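Side-chain contacts in branched-chain-amino-acid aminotransferase (Pseudomonas aeruginosa, PDB 6NST), which probably catalyses the pyridoxal-phosphate-dependent transfer of the amino group of leucine, isoleucine or valine to 2-oxoglutarate: residues L16-W19 with R20-T23; T84-A87 with V88-N91; H150-I154 with S155-A159; P211-A215 with C216-I220. The protein carries 1 engineered substitution. All blocks are in the same frame, centred on the assembly; numbering follows the deposited sequence.

Contact 1: L16-W19 with R20-T23; sequences LVQW and RDAT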
loop_
_atom_site.group_PDB
_atom_site.type_symbol
_atom_site.label_atom_id
_atom_site.label_comp_id
_atom_site.label_asym_id
_atom_site.label_seq_id
_atom_site.Cartn_x
_atom_site.Cartn_y
_atom_site.Cartn_z
ATOM N N LEU A 16 -23.627 -37.139 21.188
ATOM C CA LEU A 16 -22.286 -37.642 21.442
ATOM C C LEU A 16 -22.074 -38.905 20.620
ATOM O O LEU A 16 -22.944 -39.781 20.578
ATOM C CB LEU A 16 -22.076 -37.940 22.927
ATOM C CG LEU A 16 -22.184 -36.766 23.899
ATOM C CD1 LEU A 16 -22.227 -37.289 25.321
ATOM C CD2 LEU A 16 -21.025 -35.796 23.715
ATOM N N VAL A 17 -20.924 -38.988 19.957
ATOM C CA VAL A 17 -20.558 -40.161 19.181
ATOM C C VAL A 17 -19.170 -40.593 19.634
ATOM O O VAL A 17 -18.399 -39.804 20.186
ATOM C CB VAL A 17 -20.595 -39.886 17.658
ATOM C CG1 VAL A 17 -19.417 -39.022 17.233
ATOM C CG2 VAL A 17 -20.648 -41.189 16.866
ATOM N N GLN A 18 -18.874 -41.875 19.431
ATOM C CA GLN A 18 -17.547 -42.383 19.747
ATOM C C GLN A 18 -16.489 -41.592 18.988
ATOM O O GLN A 18 -16.706 -41.148 17.858
ATOM C CB GLN A 18 -17.443 -43.870 19.404
ATOM C CG GLN A 18 -18.392 -44.762 20.190
ATOM C CD GLN A 18 -18.051 -44.832 21.668
ATOM O OE1 GLN A 18 -16.961 -44.441 22.087
ATOM N NE2 GLN A 18 -18.986 -45.334 22.466
ATOM N N TRP A 19 -15.334 -41.413 19.634
ATOM C CA TRP A 19 -14.281 -40.566 19.078
ATOM C C TRP A 19 -13.889 -41.017 17.677
ATOM O O TRP A 19 -13.853 -40.210 16.740
ATOM C CB TRP A 19 -13.069 -40.572 20.008
ATOM C CG TRP A 19 -12.082 -39.482 19.731
ATOM C CD1 TRP A 19 -11.205 -39.414 18.689
ATOM C CD2 TRP A 19 -11.862 -38.306 20.519
ATOM N NE1 TRP A 19 -10.457 -38.266 18.775
ATOM C CE2 TRP A 19 -10.839 -37.569 19.891
ATOM C CE3 TRP A 19 -12.430 -37.806 21.694
ATOM C CZ2 TRP A 19 -10.374 -36.357 20.398
ATOM C CZ3 TRP A 19 -11.967 -36.603 22.196
ATOM C CH2 TRP A 19 -10.951 -35.892 21.547
ATOM N N ARG A 20 -13.598 -42.309 17.511
ATOM C CA ARG A 20 -13.191 -42.815 16.207
ATOM C C ARG A 20 -14.333 -42.813 15.198
ATOM O O ARG A 20 -14.077 -42.905 13.993
ATOM C CB ARG A 20 -12.619 -44.226 16.349
ATOM C CG ARG A 20 -11.412 -44.312 17.269
ATOM C CD ARG A 20 -11.012 -45.755 17.517
ATOM N NE ARG A 20 -9.822 -45.862 18.356
ATOM C CZ ARG A 20 -9.842 -45.889 19.685
ATOM N NH1 ARG A 20 -10.995 -45.812 20.334
ATOM N NH2 ARG A 20 -8.708 -45.992 20.366
ATOM N N ASP A 21 -15.581 -42.708 15.658
ATOM C CA ASP A 21 -16.730 -42.631 14.766
ATOM C C ASP A 21 -17.056 -41.207 14.338
ATOM O O ASP A 21 -17.865 -41.023 13.422
ATOM C CB ASP A 21 -17.964 -43.256 15.429
ATOM C CG ASP A 21 -17.833 -44.755 15.608
ATOM O OD1 ASP A 21 -17.134 -45.395 14.795
ATOM O OD2 ASP A 21 -18.433 -45.295 16.561
ATOM N N ALA A 22 -16.455 -40.200 14.975
ATOM C CA ALA A 22 -16.685 -38.801 14.615
ATOM C C ALA A 22 -15.910 -38.502 13.336
ATOM O O ALA A 22 -14.825 -37.915 13.339
ATOM C CB ALA A 22 -16.276 -37.875 15.753
ATOM N N THR A 23 -16.489 -38.921 12.216
ATOM C CA THR A 23 -15.875 -38.764 10.909
ATOM C C THR A 23 -16.738 -37.873 10.028
ATOM O O THR A 23 -17.899 -37.589 10.331
ATOM C CB THR A 23 -15.665 -40.122 10.223
ATOM O OG1 THR A 23 -16.922 -40.805 10.123
ATOM C CG2 THR A 23 -14.686 -40.975 11.012
#
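Q18 and W19 bend the chain back over R20-T23: the CA atoms of Q18 and D21 come within 5.1 Å, and A22 N donates to W19 O at 3.1 Å with an N-H...O angle of 152°. That donor stands well above the carbonyl plane of W19, not on a lone pair. A second bond, D21 N to Q18 O at 2.9 Å, is bent enough to count as weak. V17 meets the returning chain with both methyls. CG2, anti to the backbone N, reaches D21 CB at 3.7 Å, while CG1, lying between the backbone N and the carbonyl carbon, comes 3.7 Å from A22 CB. The turn follows strand 15-18, an outermost strand, within this chain, of the antiparallel sheet, and A22 is the centre of an inverse gamma turn, which the weak bond from T23 N to D21 O (2.8 Å) spans. At the outer corner the Q18 and D21 side chains run alongside each other in the same direction, and D21 OD2 sits 3.3 Å from Q18 CB, a carboxylate oxygen against a methylene. The extended chain of R20 carries its guanidinium to salt bridges, NE with D5 and NH1 with D7, and W19 NE1 bonds to M3 O. W19 O also accepts from H25 NE2 of the second subunit, whose imidazole meets the indole of W19 with the ring planes about 20° apart, and from T23 the sheet runs on into a strand of that subunit.

Contact 2: T84-A87 with V88-N91; sequences TRAA and VREN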
loop_
_atom_site.group_PDB
_atom_site.type_symbol
_atom_site.label_atom_id
_atom_site.label_comp_id
_atom_site.label_asym_id
_atom_site.label_seq_id
_atom_site.Cartn_x
_atom_site.Cartn_y
_atom_site.Cartn_z
ATOM N N THR A 84 -20.312 -27.864 24.998
ATOM C CA THR A 84 -18.905 -27.669 25.332
ATOM C C THR A 84 -18.581 -28.259 26.698
ATOM O O THR A 84 -17.531 -28.886 26.881
ATOM C CB THR A 84 -18.559 -26.182 25.290
ATOM O OG1 THR A 84 -18.984 -25.632 24.038
ATOM C CG2 THR A 84 -17.059 -25.979 25.442
ATOM N N ARG A 85 -19.479 -28.077 27.668
ATOM C CA ARG A 85 -19.288 -28.689 28.978
ATOM C C ARG A 85 -19.388 -30.209 28.898
ATOM O O ARG A 85 -18.636 -30.921 29.570
ATOM C CB ARG A 85 -20.306 -28.124 29.969
ATOM C CG ARG A 85 -20.174 -26.620 30.177
ATOM C CD ARG A 85 -21.418 -26.008 30.807
ATOM N NE ARG A 85 -21.650 -26.487 32.166
ATOM C CZ ARG A 85 -22.550 -27.411 32.490
ATOM N NH1 ARG A 85 -23.308 -27.958 31.551
ATOM N NH2 ARG A 85 -22.691 -27.785 33.755
ATOM N N ALA A 86 -20.299 -30.722 28.067
ATOM C CA ALA A 86 -20.436 -32.169 27.929
ATOM C C ALA A 86 -19.185 -32.791 27.323
ATOM O O ALA A 86 -18.773 -33.885 27.726
ATOM C CB ALA A 86 -21.666 -32.503 27.084
ATOM N N ALA A 87 -18.566 -32.109 26.354
ATOM C CA ALA A 87 -17.355 -32.638 25.733
ATOM C C ALA A 87 -16.248 -32.850 26.756
ATOM O O ALA A 87 -15.440 -33.776 26.614
ATOM C CB ALA A 87 -16.879 -31.702 24.622
ATOM N N VAL A 88 -16.199 -32.014 27.789
ATOM C CA VAL A 88 -15.214 -32.167 28.855
ATOM C C VAL A 88 -15.683 -33.168 29.904
ATOM O O VAL A 88 -14.917 -34.036 30.327
ATOM C CB VAL A 88 -14.910 -30.793 29.483
ATOM C CG1 VAL A 88 -13.924 -30.936 30.628
ATOM C CG2 VAL A 88 -14.378 -29.841 28.431
ATOM N N ARG A 89 -16.943 -33.061 30.329
ATOM C CA ARG A 89 -17.461 -33.949 31.365
ATOM C C ARG A 89 -17.462 -35.400 30.904
ATOM O O ARG A 89 -16.922 -36.278 31.588
ATOM C CB ARG A 89 -18.872 -33.521 31.765
ATOM C CG ARG A 89 -19.524 -34.437 32.788
ATOM C CD ARG A 89 -20.946 -34.004 33.102
ATOM N NE ARG A 89 -21.781 -33.956 31.906
ATOM C CZ ARG A 89 -22.148 -32.834 31.294
ATOM N NH1 ARG A 89 -21.756 -31.660 31.770
ATOM N NH2 ARG A 89 -22.910 -32.887 30.210
ATOM N N GLU A 90 -18.066 -35.673 29.745
ATOM C CA GLU A 90 -18.271 -37.053 29.321
ATOM C C GLU A 90 -16.965 -37.779 29.032
ATOM O O GLU A 90 -16.948 -39.014 29.032
ATOM C CB GLU A 90 -19.185 -37.094 28.096
ATOM C CG GLU A 90 -20.562 -36.495 28.344
ATOM C CD GLU A 90 -21.362 -37.262 29.382
ATOM O OE1 GLU A 90 -21.205 -38.500 29.469
ATOM O OE2 GLU A 90 -22.147 -36.624 30.116
ATOM N N ASN A 91 -15.877 -37.051 28.791
ATOM C CA ASN A 91 -14.562 -37.659 28.650
ATOM C C ASN A 91 -13.807 -37.730 29.969
ATOM O O ASN A 91 -12.677 -38.229 29.992
ATOM C CB ASN A 91 -13.731 -36.892 27.618
ATOM C CG ASN A 91 -14.259 -37.055 26.211
ATOM O OD1 ASN A 91 -14.009 -38.067 25.560
ATOM N ND2 ASN A 91 -14.996 -36.058 25.733
#
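R85 and A86 supply the backbone acceptors for the next turn of the helix: R89 N bonds to R85 O at 2.8 Å, nearly in line with the C=O (161°), and E90 N to A86 O at 2.8 Å. V88 N adds a weak bond to R85 O. The side-chain amide of N91 donates through ND2 to A87 O; the modelled 2.5 Å is very short, so the bond's exact length is doubtful. N91 OD1 accepts from V9 N, which ties this end of helix 77-89 to strand 9-12. By packing, T84, A87 and V88 form the inner side of the helix, resting on I98 of strand 96-104 and on I122 and A124 of strand 118-126; V88 CG2 also lies 3.6 Å from T84 O. The charged groups gather on another side. A bend at chi3 (57°) folds the R89 guanidinium back, one face over A86 CA, with NH2 3.4 Å from A86 CB. R89 NE forms a salt bridge with E90 OE2 at 3.2 Å, on its anti side but well out of the carboxylate plane. R85 NH1 and R89 NH1 approach to 4.0 Å, but E82 pairs with the former and V306 O accepts from the latter, which probably offsets their repulsion.

Contact 3: H150-I154 with S155-A159; sequences HHVNI and SMTRA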
loop_
_atom_site.group_PDB
_atom_site.type_symbol
_atom_site.label_atom_id
_atom_site.label_comp_id
_atom_site.label_asym_id
_atom_site.label_seq_id
_atom_site.Cartn_x
_atom_site.Cartn_y
_atom_site.Cartn_z
ATOM N N HIS A 150 -2.528 -11.059 7.940
ATOM C CA HIS A 150 -3.741 -10.925 7.144
ATOM C C HIS A 150 -4.131 -9.463 6.948
ATOM O O HIS A 150 -3.904 -8.609 7.808
ATOM C CB HIS A 150 -4.894 -11.681 7.807
ATOM C CG HIS A 150 -4.818 -13.166 7.641
ATOM N ND1 HIS A 150 -4.995 -13.788 6.424
ATOM C CD2 HIS A 150 -4.592 -14.155 8.539
ATOM C CE1 HIS A 150 -4.876 -15.094 6.577
ATOM N NE2 HIS A 150 -4.633 -15.344 7.852
ATOM N N HIS A 151 -4.739 -9.190 5.795
ATOM C CA HIS A 151 -5.192 -7.859 5.410
ATOM C C HIS A 151 -6.670 -7.714 5.752
ATOM O O HIS A 151 -7.474 -8.593 5.427
ATOM C CB HIS A 151 -4.954 -7.642 3.914
ATOM C CG HIS A 151 -5.258 -6.256 3.435
ATOM N ND1 HIS A 151 -6.542 -5.809 3.212
ATOM C CD2 HIS A 151 -4.440 -5.230 3.104
ATOM C CE1 HIS A 151 -6.503 -4.561 2.782
ATOM N NE2 HIS A 151 -5.240 -4.186 2.706
ATOM N N VAL A 152 -7.024 -6.596 6.393
ATOM C CA VAL A 152 -8.362 -6.429 6.960
ATOM C C VAL A 152 -9.463 -6.462 5.911
ATOM O O VAL A 152 -10.635 -6.638 6.260
ATOM C CB VAL A 152 -8.450 -5.118 7.767
ATOM C CG1 VAL A 152 -7.512 -5.165 8.957
ATOM C CG2 VAL A 152 -8.142 -3.925 6.873
ATOM N N ASN A 153 -9.133 -6.277 4.634
ATOM C CA ASN A 153 -10.130 -6.346 3.576
ATOM C C ASN A 153 -9.937 -7.541 2.653
ATOM O O ASN A 153 -10.652 -7.660 1.653
ATOM C CB ASN A 153 -10.135 -5.052 2.754
ATOM C CG ASN A 153 -11.405 -4.891 1.943
ATOM O OD1 ASN A 153 -12.450 -5.431 2.304
ATOM N ND2 ASN A 153 -11.319 -4.165 0.834
ATOM N N ILE A 154 -8.990 -8.422 2.954
ATOM C CA ILE A 154 -8.829 -9.674 2.225
ATOM C C ILE A 154 -9.420 -10.839 3.001
ATOM O O ILE A 154 -10.187 -11.635 2.460
ATOM C CB ILE A 154 -7.340 -9.916 1.894
ATOM C CG1 ILE A 154 -6.817 -8.805 0.982
ATOM C CG2 ILE A 154 -7.160 -11.282 1.254
ATOM C CD1 ILE A 154 -5.351 -8.944 0.618
ATOM N N SER A 155 -9.078 -10.951 4.278
ATOM C CA SER A 155 -9.696 -11.917 5.168
ATOM C C SER A 155 -10.342 -11.178 6.330
ATOM O O SER A 155 -9.959 -10.053 6.666
ATOM C CB SER A 155 -8.682 -12.945 5.683
ATOM O OG SER A 155 -7.628 -12.318 6.384
ATOM N N MET A 156 -11.339 -11.817 6.931
ATOM C CA MET A 156 -12.121 -11.204 7.999
ATOM C C MET A 156 -11.385 -11.422 9.314
ATOM O O MET A 156 -11.522 -12.467 9.955
ATOM C CB MET A 156 -13.528 -11.786 8.012
ATOM C CG MET A 156 -14.273 -11.605 6.686
ATOM S SD MET A 156 -14.543 -9.871 6.228
ATOM C CE MET A 156 -13.219 -9.582 5.050
ATOM N N THR A 157 -10.599 -10.419 9.720
ATOM C CA THR A 157 -9.663 -10.568 10.825
ATOM C C THR A 157 -10.343 -10.672 12.185
ATOM O O THR A 157 -9.680 -11.056 13.155
ATOM C CB THR A 157 -8.672 -9.400 10.830
ATOM O OG1 THR A 157 -9.383 -8.159 10.916
ATOM C CG2 THR A 157 -7.832 -9.409 9.556
ATOM N N ARG A 158 -11.633 -10.349 12.285
ATOM C CA ARG A 158 -12.357 -10.510 13.540
ATOM C C ARG A 158 -12.965 -11.894 13.699
ATOM O O ARG A 158 -13.377 -12.251 14.810
ATOM C CB ARG A 158 -13.471 -9.463 13.660
ATOM C CG ARG A 158 -13.005 -8.030 13.479
ATOM C CD ARG A 158 -11.751 -7.751 14.290
ATOM N NE ARG A 158 -11.259 -6.394 14.078
ATOM C CZ ARG A 158 -10.025 -5.996 14.366
ATOM N NH1 ARG A 158 -9.150 -6.855 14.872
ATOM N NH2 ARG A 158 -9.663 -4.740 14.139
ATOM N N ALA A 159 -13.046 -12.670 12.625
ATOM C CA ALA A 159 -13.559 -14.028 12.684
ATOM C C ALA A 159 -12.401 -15.007 12.807
ATOM O O ALA A 159 -11.334 -14.805 12.221
ATOM C CB ALA A 159 -14.393 -14.357 11.445
HETATM O O HOH W 1 -11.023 -7.764 8.860
#
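H150 and H151 curl against S155 and T157 in the irregular loop between strand 140-145 and helix 166-177, the loop that leads into K160, by similarity the lysine that forms the Schiff base with pyridoxal phosphate, which carries no cofactor in this structure. The curl is fixed by one carbonyl: H151 O accepts from I154 N at 2.9 Å and from S155 N at 3.1 Å, the latter nearly in line with the C=O (170°). Within the curl, N153 N donates to H151 ND1 at 3.0 Å, tilted 26° from the ring plane. S155 OG, placed between its own backbone N and carbonyl carbon (chi1 59°), comes obliquely to the imidazole of H150, 3.0 Å from H150 ND1. T157 makes the apolar part of the contact. Its CG2 lies 4.0 Å from V152 CA and also faces H150 CB, and its side chain crosses that of V152 at a slant. A water joins the two halves, accepting from T157 N at 2.8 Å and placed to donate to V152 O. M156 then starts a type I beta turn that ends at A159. Two other subunits pack on the loop: N153 bonds through OD1 to R243 of the third subunit and through ND2 to S146 O of the second. Two backbone amides thus grip H151 O, and H150 NE2, bonded to the acceptor A164 O, presumably carries a proton, which would hold the imidazole in place beside S155 OG.

Contact 4: P211-A215 with C216-I220; sequences PEVTA and CLNGI. With SO4 (sulfate ion), chain G.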
loop_
_atom_site.group_PDB
_atom_site.type_symbol
_atom_site.label_atom_id
_atom_site.label_comp_id
_atom_site.label_asym_id
_atom_site.label_seq_id
_atom_site.Cartn_x
_atom_site.Cartn_y
_atom_site.Cartn_z
ATOM N N PRO A 211 -0.527 -3.757 20.401
ATOM C CA PRO A 211 -1.146 -3.258 19.168
ATOM C C PRO A 211 -2.649 -3.103 19.335
ATOM O O PRO A 211 -3.319 -3.955 19.922
ATOM C CB PRO A 211 -0.802 -4.337 18.134
ATOM C CG PRO A 211 0.416 -5.009 18.679
ATOM C CD PRO A 211 0.258 -4.983 20.170
ATOM N N GLU A 212 -3.169 -1.989 18.829
ATOM C CA GLU A 212 -4.604 -1.757 18.859
ATOM C C GLU A 212 -5.324 -2.809 18.022
ATOM O O GLU A 212 -4.770 -3.361 17.068
ATOM C CB GLU A 212 -4.920 -0.352 18.345
ATOM C CG GLU A 212 -3.732 0.327 17.678
ATOM C CD GLU A 212 -4.071 1.693 17.113
ATOM O OE1 GLU A 212 -4.653 2.518 17.851
ATOM O OE2 GLU A 212 -3.756 1.939 15.930
ATOM N N VAL A 213 -6.570 -3.096 18.398
ATOM C CA VAL A 213 -7.378 -4.093 17.703
ATOM C C VAL A 213 -7.588 -3.636 16.266
ATOM O O VAL A 213 -8.676 -3.180 15.896
ATOM C CB VAL A 213 -8.719 -4.326 18.418
ATOM C CG1 VAL A 213 -9.367 -5.614 17.931
ATOM C CG2 VAL A 213 -8.517 -4.360 19.924
ATOM N N THR A 214 -6.543 -3.758 15.449
ATOM C CA THR A 214 -6.542 -3.216 14.098
ATOM C C THR A 214 -6.636 -4.340 13.075
ATOM O O THR A 214 -7.722 -4.644 12.571
ATOM C CB THR A 214 -5.279 -2.384 13.867
ATOM O OG1 THR A 214 -4.873 -1.783 15.103
ATOM C CG2 THR A 214 -5.543 -1.287 12.863
ATOM N N ALA A 215 -5.503 -4.965 12.767
ATOM C CA ALA A 215 -5.461 -6.108 11.867
ATOM C C ALA A 215 -5.173 -7.417 12.591
ATOM O O ALA A 215 -5.131 -8.470 11.945
ATOM C CB ALA A 215 -4.417 -5.876 10.769
ATOM N N CYS A 216 -4.972 -7.378 13.906
ATOM C CA CYS A 216 -4.758 -8.579 14.698
ATOM C C CYS A 216 -6.086 -9.093 15.250
ATOM O O CYS A 216 -7.125 -8.435 15.159
ATOM C CB CYS A 216 -3.776 -8.304 15.837
ATOM S SG CYS A 216 -4.388 -7.152 17.094
ATOM N N LEU A 217 -6.044 -10.288 15.830
ATOM C CA LEU A 217 -7.243 -10.886 16.400
ATOM C C LEU A 217 -7.538 -10.286 17.768
ATOM O O LEU A 217 -6.635 -10.102 18.590
ATOM C CB LEU A 217 -7.088 -12.402 16.519
ATOM C CG LEU A 217 -8.322 -13.157 17.029
ATOM C CD1 LEU A 217 -9.491 -13.000 16.068
ATOM C CD2 LEU A 217 -8.008 -14.627 17.259
ATOM N N ASN A 218 -8.814 -9.975 18.005
ATOM C CA ASN A 218 -9.280 -9.491 19.305
ATOM C C ASN A 218 -9.310 -10.680 20.262
ATOM O O ASN A 218 -10.355 -11.266 20.553
ATOM C CB ASN A 218 -10.652 -8.837 19.170
ATOM C CG ASN A 218 -11.038 -8.022 20.391
ATOM O OD1 ASN A 218 -10.454 -8.169 21.464
ATOM N ND2 ASN A 218 -12.032 -7.155 20.231
ATOM N N GLY A 219 -8.129 -11.042 20.756
ATOM C CA GLY A 219 -8.002 -12.248 21.554
ATOM C C GLY A 219 -8.693 -12.119 22.900
ATOM O O GLY A 219 -8.601 -11.094 23.579
ATOM N N ILE A 220 -9.398 -13.184 23.287
ATOM C CA ILE A 220 -10.070 -13.203 24.582
ATOM C C ILE A 220 -9.052 -13.135 25.712
ATOM O O ILE A 220 -9.272 -12.453 26.718
ATOM C CB ILE A 220 -10.972 -14.445 24.693
ATOM C CG1 ILE A 220 -12.127 -14.349 23.693
ATOM C CG2 ILE A 220 -11.500 -14.609 26.115
ATOM C CD1 ILE A 220 -13.067 -15.530 23.725
HETATM S S SO4 G . -7.321 -16.157 22.179
HETATM O O1 SO4 G . -8.703 -15.703 22.054
HETATM O O2 SO4 G . -7.285 -17.613 22.173
HETATM O O3 SO4 G . -6.530 -15.646 21.060
HETATM O O4 SO4 G . -6.763 -15.662 23.435
#
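V213 and N218 meet where the loop between strand 207-210 and helix 220-231 doubles back, each being the centre of an inverse gamma turn. V213 CG1 is the touching branch: it lies 3.7 Å from N218 CB and 3.8 Å from N218 ND2, so one methyl packs against the amide side chain, which it meets at a slant. Both groups reach this point by the same torsion, with V213 CG1 and N218 CG each anti to the backbone N (chi1 -164° and -166°). Inside the bend, C216 turns its sulfur back toward the preceding carbonyls; SG is 3.8 Å from E212 O and 4.4 Å from P211 O, contacts of packing distance. E212 O is also the acceptor for T214 OG1, at a modelled 2.5 Å, so short that the exact length is doubtful. In the next shell, R222 NH2 bonds to P211 O, while L217 is fixed at both backbone ends, its N bonded to E194 OE1 and its O to N199 ND2. The L217 side chain is about 5 Å from that of K160, by similarity the cofactor lysine. Y191 of the third subunit packs on T214 and A215. Beyond N218, G219 takes the N-cap position of helix 220-231. A sulfate, probably from the crystallisation liquor, sits at this helix start and is also bonded by R61, T221 and T257, an arrangement consistent with the cofactor phosphate site of class-IV aminotransferases. The first amide of the helix grips it directly, I220 N to sulfate O1 at 2.9 Å with an N-H...O angle of 148°.

Contacts 1 and 2 belong to the seven-stranded antiparallel sheet and its covering helix, and they touch where L16 CD1 meets E90 CG at 3.5 Å. Both are partly buried: backbone bonds hold a turn in one and a helix in the other, with charged side chains on their outer sides. Contact 3 is the buried one. With contact 4, 11 Å away between centres, it lies near K160, and the guanidinium of R158 reaches in among the carbonyls of V213, T214 and C216. Here irregular loops replace regular structure; a water bridges the segments in contact 3, and a sulfate lies at the helix start that follows contact 4. Contacts 1 and 3 both meet the second subunit, contacts 3 and 4 the third, whereas contact 2 touches no other chain.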